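Local structure of CymD (Pseudomonas putida, 6Z34) at residues F4-V9 and M30-A35; G17-G20 and N24-A27; V136-F141 and G221-L226. The protein forms a FadL-family channel in the outer membrane for monoaromatic hydrocarbons, whose uptake during biodegradation is thought to involve lateral diffusion. All coordinates share one frame; numbering follows the deposited sequence.

Overall arrangement
All three contacts belong to the FadL-type arrangement of an N-terminal hatch set inside a β-barrel. Interactions 1 and 2 lie in the hatch, their centres about 7 Å apart, with 17-20 and 24-27 nested along the chain inside the loop closed by 4-9 and 30-35. They touch directly, Leu6 and Leu32 packing on the glycine-rich backbone of 17-20. Interaction 3 comes later in the chain and lies in the barrel wall, between strands 131-146 and 198-229. Its centre is about 9 Å from that of interaction 1, to which it is joined by a hydrogen bond from Asn33 to the Leu226 carbonyl and a weak one from Arg223 to Met30 O. Segment 30-35 thus touches both the rest of the hatch and the barrel wall.

Interaction 1 (F4-V9 and M30-A35); sequences FNLVGV and MMLNPA
Behind the apolar meeting of Leu6 and Val9 with Met31 and Leu32, the Asn33 amide is gripped from both ends. Its ND2 donates to the backbone oxygens of Ala21 and of Leu226 on barrel strand 198-229, while OD1 receives the Ala35 N-H at 3.1 Å. The last bond makes an Asx turn, and its donor stands above the carbonyl plane, 62° out of it. The contact itself is apolar: methyl groups of Leu6, Val9 and Leu32, and the CB of Met31. Val9 does most of it: CG1 lies 4.0 Å from Met31 CB, and the two side chains cross at about a right angle. With Val9 CG1 swung opposite the backbone N (chi1 -170°), its other methyl, CG2, falls beside that N and faces Leu32 CD1 at 4.4 Å. Leu32 CD1 also receives Leu6 CD2, 4.2 Å away, so one methyl serves two partners from segment 4-9. Met31's bent chain leads away to Arg138 and Arg223 of the wall. The two hatch segments are thus joined by dispersion contacts at relaxed distances, while directional bonds run from the segments to their surroundings, those of Asn33 tying 30-35 to both hatch and barrel.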
loop_
_atom_site.group_PDB
_atom_site.type_symbol
_atom_site.label_atom_id
_atom_site.label_comp_id
_atom_site.label_asym_id
_atom_site.label_seq_id
_atom_site.Cartn_x
_atom_site.Cartn_y
_atom_site.Cartn_z
ATOM N N PHE A 4 0.472 0.225 -1.000
ATOM C CA PHE A 4 -0.440 -0.036 -2.109
ATOM C C PHE A 4 0.086 -1.187 -2.959
ATOM O O PHE A 4 0.529 -2.221 -2.447
ATOM C CB PHE A 4 -0.578 1.205 -3.000
ATOM C CG PHE A 4 -1.841 1.999 -2.790
ATOM C CD1 PHE A 4 -1.847 3.090 -1.941
ATOM C CD2 PHE A 4 -3.005 1.691 -3.486
ATOM C CE1 PHE A 4 -2.992 3.842 -1.762
ATOM C CE2 PHE A 4 -4.160 2.441 -3.308
ATOM C CZ PHE A 4 -4.151 3.517 -2.443
ATOM N N ASN A 5 0.021 -1.001 -4.271
ATOM C CA ASN A 5 0.820 -1.743 -5.237
ATOM C C ASN A 5 1.380 -0.681 -6.168
ATOM O O ASN A 5 0.623 -0.085 -6.942
ATOM C CB ASN A 5 -0.018 -2.772 -5.999
ATOM C CG ASN A 5 -1.360 -2.218 -6.458
ATOM O OD1 ASN A 5 -2.397 -2.507 -5.862
ATOM N ND2 ASN A 5 -1.345 -1.424 -7.520
ATOM N N LEU A 6 2.688 -0.411 -6.071
ATOM C CA LEU A 6 3.275 0.733 -6.768
ATOM C C LEU A 6 2.899 0.712 -8.242
ATOM O O LEU A 6 3.700 0.362 -9.108
ATOM C CB LEU A 6 4.794 0.776 -6.592
ATOM C CG LEU A 6 5.736 1.916 -7.075
ATOM C CD1 LEU A 6 6.003 1.975 -8.596
ATOM C CD2 LEU A 6 5.342 3.299 -6.503
ATOM N N VAL A 7 1.623 1.000 -8.503
ATOM C CA VAL A 7 1.233 1.749 -9.689
ATOM C C VAL A 7 1.529 3.220 -9.474
ATOM O O VAL A 7 1.367 4.024 -10.398
ATOM C CB VAL A 7 -0.243 1.415 -10.013
ATOM C CG1 VAL A 7 -0.792 2.244 -11.178
ATOM C CG2 VAL A 7 -0.373 -0.070 -10.347
ATOM N N GLY A 8 2.021 3.585 -8.291
ATOM C CA GLY A 8 2.424 4.945 -7.968
ATOM C C GLY A 8 1.580 5.535 -6.850
ATOM O O GLY A 8 0.720 4.874 -6.263
ATOM N N VAL A 9 1.847 6.805 -6.550
ATOM C CA VAL A 9 1.093 7.558 -5.549
ATOM C C VAL A 9 0.503 8.799 -6.210
ATOM O O VAL A 9 1.236 9.745 -6.546
ATOM C CB VAL A 9 1.961 7.952 -4.350
ATOM C CG1 VAL A 9 1.071 8.505 -3.247
ATOM C CG2 VAL A 9 2.748 6.760 -3.850
ATOM N N MET A 30 5.572 13.317 -0.711
ATOM C CA MET A 30 5.546 12.922 0.695
ATOM C C MET A 30 5.621 11.404 0.878
ATOM O O MET A 30 6.219 10.902 1.842
ATOM C CB MET A 30 4.252 13.440 1.352
ATOM C CG MET A 30 4.404 14.740 2.073
ATOM S SD MET A 30 2.934 15.389 2.893
ATOM C CE MET A 30 1.699 15.291 1.620
ATOM N N MET A 31 4.980 10.665 -0.025
ATOM C CA MET A 31 4.876 9.219 0.105
ATOM C C MET A 31 5.740 8.487 -0.901
ATOM O O MET A 31 5.629 7.268 -1.008
ATOM C CB MET A 31 3.426 8.765 -0.049
ATOM C CG MET A 31 2.508 9.202 1.088
ATOM S SD MET A 31 2.932 8.471 2.691
ATOM C CE MET A 31 3.158 6.775 2.240
ATOM N N LEU A 32 6.572 9.195 -1.665
ATOM C CA LEU A 32 7.474 8.509 -2.585
ATOM C C LEU A 32 8.884 8.993 -2.301
ATOM O O LEU A 32 9.577 8.444 -1.430
ATOM C CB LEU A 32 7.087 8.743 -4.044
ATOM C CG LEU A 32 7.548 7.576 -4.935
ATOM C CD1 LEU A 32 6.546 7.337 -6.052
ATOM C CD2 LEU A 32 8.954 7.757 -5.499
ATOM N N ASN A 33 9.310 10.037 -3.001
ATOM C CA ASN A 33 10.583 10.678 -2.680
ATOM C C ASN A 33 10.269 12.097 -2.240
ATOM O O ASN A 33 9.997 12.978 -3.079
ATOM C CB ASN A 33 11.561 10.650 -3.855
ATOM C CG ASN A 33 12.923 11.283 -3.504
ATOM O OD1 ASN A 33 13.197 11.631 -2.336
ATOM N ND2 ASN A 33 13.783 11.430 -4.514
ATOM N N PRO A 34 10.259 12.359 -0.935
ATOM C CA PRO A 34 9.936 13.710 -0.459
ATOM C C PRO A 34 10.912 14.776 -0.934
ATOM O O PRO A 34 10.564 15.961 -0.896
ATOM C CB PRO A 34 9.954 13.562 1.071
ATOM C CG PRO A 34 10.542 12.212 1.353
ATOM C CD PRO A 34 10.335 11.371 0.154
ATOM N N ALA A 35 12.105 14.410 -1.417
ATOM C CA ALA A 35 12.996 15.428 -1.970
ATOM C C ALA A 35 12.356 16.132 -3.157
ATOM O O ALA A 35 12.692 17.290 -3.437
ATOM C CB ALA A 35 14.340 14.820 -2.382
#

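Interaction 2 (G17-G20 and N24-A27); sequences GGIG and NIGA
The peptide group linking Ile19 to Gly20 meets Ile25 at the border where its oxygen and the next alpha carbon lie side by side, with the Ile25 methyl CG2 displaced from the peptide plane. The other flat group, the Asn24 carboxamide, turns back on its own chain in an Asx turn: Gly26 N reaches Asn24 OD1 at 2.9 Å from above the carbonyl plane, 38° out of it. Both belong to the hatch that fills the barrel in the FadL family. Segment 17-20 starts where helix 10-15 ends in a Schellman motif, with Gly17 at positive phi as the C-prime residue. The chain then runs out along the barrel wall, where Gly20 N donates to Asp299 and Gly17 O is hydrogen-bonded to the Ser340 hydroxyl. Ile19 O is taken up by the Ser13 hydroxyl, so the oxygen beside the Ile25 methyl already has a polar partner. Ile25 points its side chain toward segment 17-20. Its CG1 occupies the slot between backbone N and carbonyl carbon (chi1 60°), which leaves CG2 opposite the carbonyl carbon and pointed at the bare backbone of Gly20. Ile19 adds its own end methyl, CD1, 4.2 Å from Ile25 CG2. That same CG2 carbon sits 3.6 Å from Ile19 O and 3.7 Å from Gly20 CA.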
loop_
_atom_site.group_PDB
_atom_site.type_symbol
_atom_site.label_atom_id
_atom_site.label_comp_id
_atom_site.label_asym_id
_atom_site.label_seq_id
_atom_site.Cartn_x
_atom_site.Cartn_y
_atom_site.Cartn_z
ATOM N N GLY A 17 2.884 5.267 -15.026
ATOM C CA GLY A 17 3.372 3.938 -14.732
ATOM C C GLY A 17 4.020 3.750 -13.379
ATOM O O GLY A 17 4.619 2.698 -13.159
ATOM N N GLY A 18 3.931 4.727 -12.469
ATOM C CA GLY A 18 4.485 4.593 -11.128
ATOM C C GLY A 18 5.747 5.378 -10.813
ATOM O O GLY A 18 6.319 5.198 -9.727
ATOM N N ILE A 19 6.198 6.256 -11.704
ATOM C CA ILE A 19 7.465 6.939 -11.470
ATOM C C ILE A 19 7.306 7.986 -10.370
ATOM O O ILE A 19 6.184 8.351 -10.004
ATOM C CB ILE A 19 7.978 7.554 -12.776
ATOM C CG1 ILE A 19 6.917 8.503 -13.341
ATOM C CG2 ILE A 19 8.313 6.424 -13.781
ATOM C CD1 ILE A 19 6.975 9.947 -12.775
ATOM N N GLY A 20 8.427 8.503 -9.862
ATOM C CA GLY A 20 8.385 9.595 -8.912
ATOM C C GLY A 20 9.670 9.835 -8.142
ATOM O O GLY A 20 9.757 10.790 -7.368
ATOM N N ASN A 24 8.592 15.480 -10.398
ATOM C CA ASN A 24 7.700 16.239 -9.534
ATOM C C ASN A 24 6.281 15.703 -9.629
ATOM O O ASN A 24 5.531 16.104 -10.523
ATOM C CB ASN A 24 7.708 17.712 -9.903
ATOM C CG ASN A 24 6.768 18.522 -9.018
ATOM O OD1 ASN A 24 6.229 18.013 -8.035
ATOM N ND2 ASN A 24 6.576 19.790 -9.360
ATOM N N ILE A 25 5.900 14.809 -8.714
ATOM C CA ILE A 25 4.586 14.180 -8.764
ATOM C C ILE A 25 3.625 14.976 -7.887
ATOM O O ILE A 25 2.482 14.558 -7.657
ATOM C CB ILE A 25 4.638 12.700 -8.335
ATOM C CG1 ILE A 25 5.156 12.533 -6.905
ATOM C CG2 ILE A 25 5.447 11.854 -9.318
ATOM C CD1 ILE A 25 4.701 11.168 -6.266
ATOM N N GLY A 26 4.087 16.128 -7.395
ATOM C CA GLY A 26 3.270 16.969 -6.540
ATOM C C GLY A 26 3.381 16.585 -5.071
ATOM O O GLY A 26 4.373 16.002 -4.620
ATOM N N ALA A 27 2.329 16.912 -4.316
ATOM C CA ALA A 27 2.338 16.668 -2.878
ATOM C C ALA A 27 2.510 15.201 -2.526
ATOM O O ALA A 27 3.006 14.889 -1.438
ATOM C CB ALA A 27 1.032 17.156 -2.253
#

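Interaction 3 (V136-F141 and G221-L226); sequences VLRIPF and GGRLGL
Arg138 and Arg223 bring their guanidinium groups together with the planes turned 74° apart, close to perpendicular. Arg138 NH2 comes in at the edge of the Arg223 group, in its plane, 3.8 Å from Arg223 NH2; relative to the Arg138 plane, Arg223 NH2 lies obliquely. Arg223 NH2 is also 4.1 Å from Arg138 NE. A shared anion probably makes the approach tolerable, offsetting much of the charge: both NH2 atoms form salt bridges to Asp158 OD2. Arg138 NH2 is also hydrogen-bonded to Thr244 OG1, and Arg223 NE to Asn241 OD1. Each chain kinks at chi3 to deliver its head; in Arg223, CG first squeezes between backbone N and carbonyl carbon (chi1 56°). Gly221 leaves room for the Arg138 head, whose NH2 passes 4.1 Å from Gly221 CA. The strand segments, 8.3 Å apart at closest approach and inclined at 46°, are not paired with each other: strand 151-171, which carries Asp158, runs antiparallel between them. Arg223 NH1 also makes a weak hydrogen bond to Met30 O of the hatch. Such a charged cluster on the inner wall, facing the hatch, while Leu137, Ile139 and Leu224 lie on the outer surface, fits a FadL-type outer-membrane β-barrel.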
loop_
_atom_site.group_PDB
_atom_site.type_symbol
_atom_site.label_atom_id
_atom_site.label_comp_id
_atom_site.label_asym_id
_atom_site.label_seq_id
_atom_site.Cartn_x
_atom_site.Cartn_y
_atom_site.Cartn_z
ATOM N N VAL A 136 -4.507 0.317 5.224
ATOM C CA VAL A 136 -3.357 1.041 5.756
ATOM C C VAL A 136 -3.573 2.533 5.529
ATOM O O VAL A 136 -3.726 2.985 4.386
ATOM C CB VAL A 136 -2.031 0.579 5.128
ATOM C CG1 VAL A 136 -0.842 1.389 5.700
ATOM C CG2 VAL A 136 -1.833 -0.934 5.343
ATOM N N LEU A 137 -3.614 3.289 6.616
ATOM C CA LEU A 137 -3.676 4.737 6.575
ATOM C C LEU A 137 -2.318 5.261 7.019
ATOM O O LEU A 137 -1.906 5.021 8.161
ATOM C CB LEU A 137 -4.783 5.265 7.487
ATOM C CG LEU A 137 -4.834 6.796 7.532
ATOM C CD1 LEU A 137 -5.320 7.365 6.201
ATOM C CD2 LEU A 137 -5.702 7.261 8.683
ATOM N N ARG A 138 -1.626 5.970 6.129
ATOM C CA ARG A 138 -0.310 6.521 6.435
ATOM C C ARG A 138 -0.415 8.036 6.563
ATOM O O ARG A 138 -0.997 8.716 5.702
ATOM C CB ARG A 138 0.720 6.095 5.378
ATOM C CG ARG A 138 0.603 4.604 5.050
ATOM C CD ARG A 138 1.744 4.054 4.160
ATOM N NE ARG A 138 3.014 4.140 4.856
ATOM C CZ ARG A 138 3.811 3.118 5.142
ATOM N NH1 ARG A 138 3.489 1.873 4.763
ATOM N NH2 ARG A 138 4.945 3.361 5.810
ATOM N N ILE A 139 0.088 8.554 7.674
ATOM C CA ILE A 139 -0.017 9.975 7.965
ATOM C C ILE A 139 1.398 10.526 8.022
ATOM O O ILE A 139 2.022 10.490 9.090
ATOM C CB ILE A 139 -0.770 10.236 9.281
ATOM C CG1 ILE A 139 -2.154 9.581 9.245
ATOM C CG2 ILE A 139 -0.858 11.751 9.554
ATOM C CD1 ILE A 139 -2.918 9.685 10.577
ATOM N N PRO A 140 1.937 11.025 6.907
ATOM C CA PRO A 140 3.322 11.504 6.893
ATOM C C PRO A 140 3.475 12.873 7.515
ATOM O O PRO A 140 2.587 13.724 7.436
ATOM C CB PRO A 140 3.658 11.565 5.400
ATOM C CG PRO A 140 2.332 11.870 4.767
ATOM C CD PRO A 140 1.331 11.057 5.563
ATOM N N PHE A 141 4.622 13.063 8.159
ATOM C CA PHE A 141 5.121 14.384 8.534
ATOM C C PHE A 141 6.419 14.545 7.767
ATOM O O PHE A 141 7.362 13.775 7.973
ATOM C CB PHE A 141 5.311 14.516 10.043
ATOM C CG PHE A 141 4.074 14.154 10.830
ATOM C CD1 PHE A 141 3.754 12.821 11.075
ATOM C CD2 PHE A 141 3.213 15.136 11.296
ATOM C CE1 PHE A 141 2.616 12.476 11.779
ATOM C CE2 PHE A 141 2.073 14.798 12.002
ATOM C CZ PHE A 141 1.771 13.458 12.239
ATOM N N GLY A 221 6.419 4.347 10.241
ATOM C CA GLY A 221 7.255 4.158 9.069
ATOM C C GLY A 221 7.954 5.437 8.615
ATOM O O GLY A 221 8.024 6.421 9.364
ATOM N N GLY A 222 8.476 5.452 7.400
ATOM C CA GLY A 222 9.139 6.647 6.923
ATOM C C GLY A 222 10.015 6.344 5.728
ATOM O O GLY A 222 10.154 5.191 5.296
ATOM N N ARG A 223 10.602 7.422 5.198
ATOM C CA ARG A 223 11.458 7.368 4.023
ATOM C C ARG A 223 12.463 8.511 4.067
ATOM O O ARG A 223 12.245 9.528 4.728
ATOM C CB ARG A 223 10.629 7.419 2.730
ATOM C CG ARG A 223 9.699 8.622 2.583
ATOM C CD ARG A 223 8.531 8.291 1.687
ATOM N NE ARG A 223 7.853 7.150 2.268
ATOM C CZ ARG A 223 6.920 7.265 3.200
ATOM N NH1 ARG A 223 6.549 8.477 3.605
ATOM N NH2 ARG A 223 6.383 6.175 3.736
ATOM N N LEU A 224 13.573 8.322 3.347
ATOM C CA LEU A 224 14.687 9.261 3.290
ATOM C C LEU A 224 15.229 9.249 1.866
ATOM O O LEU A 224 15.699 8.209 1.398
ATOM C CB LEU A 224 15.790 8.876 4.281
ATOM C CG LEU A 224 17.021 9.800 4.243
ATOM C CD1 LEU A 224 16.658 11.305 4.497
ATOM C CD2 LEU A 224 18.104 9.317 5.202
ATOM N N GLY A 225 15.156 10.388 1.164
ATOM C CA GLY A 225 15.498 10.423 -0.242
ATOM C C GLY A 225 16.261 11.679 -0.613
ATOM O O GLY A 225 16.422 12.591 0.194
ATOM N N LEU A 226 16.736 11.704 -1.858
ATOM C CA LEU A 226 17.398 12.885 -2.404
ATOM C C LEU A 226 17.145 12.957 -3.904
ATOM O O LEU A 226 16.749 11.974 -4.531
ATOM C CB LEU A 226 18.904 12.902 -2.114
ATOM C CG LEU A 226 19.779 11.816 -2.757
ATOM C CD1 LEU A 226 20.300 12.228 -4.121
ATOM C CD2 LEU A 226 20.943 11.454 -1.857
#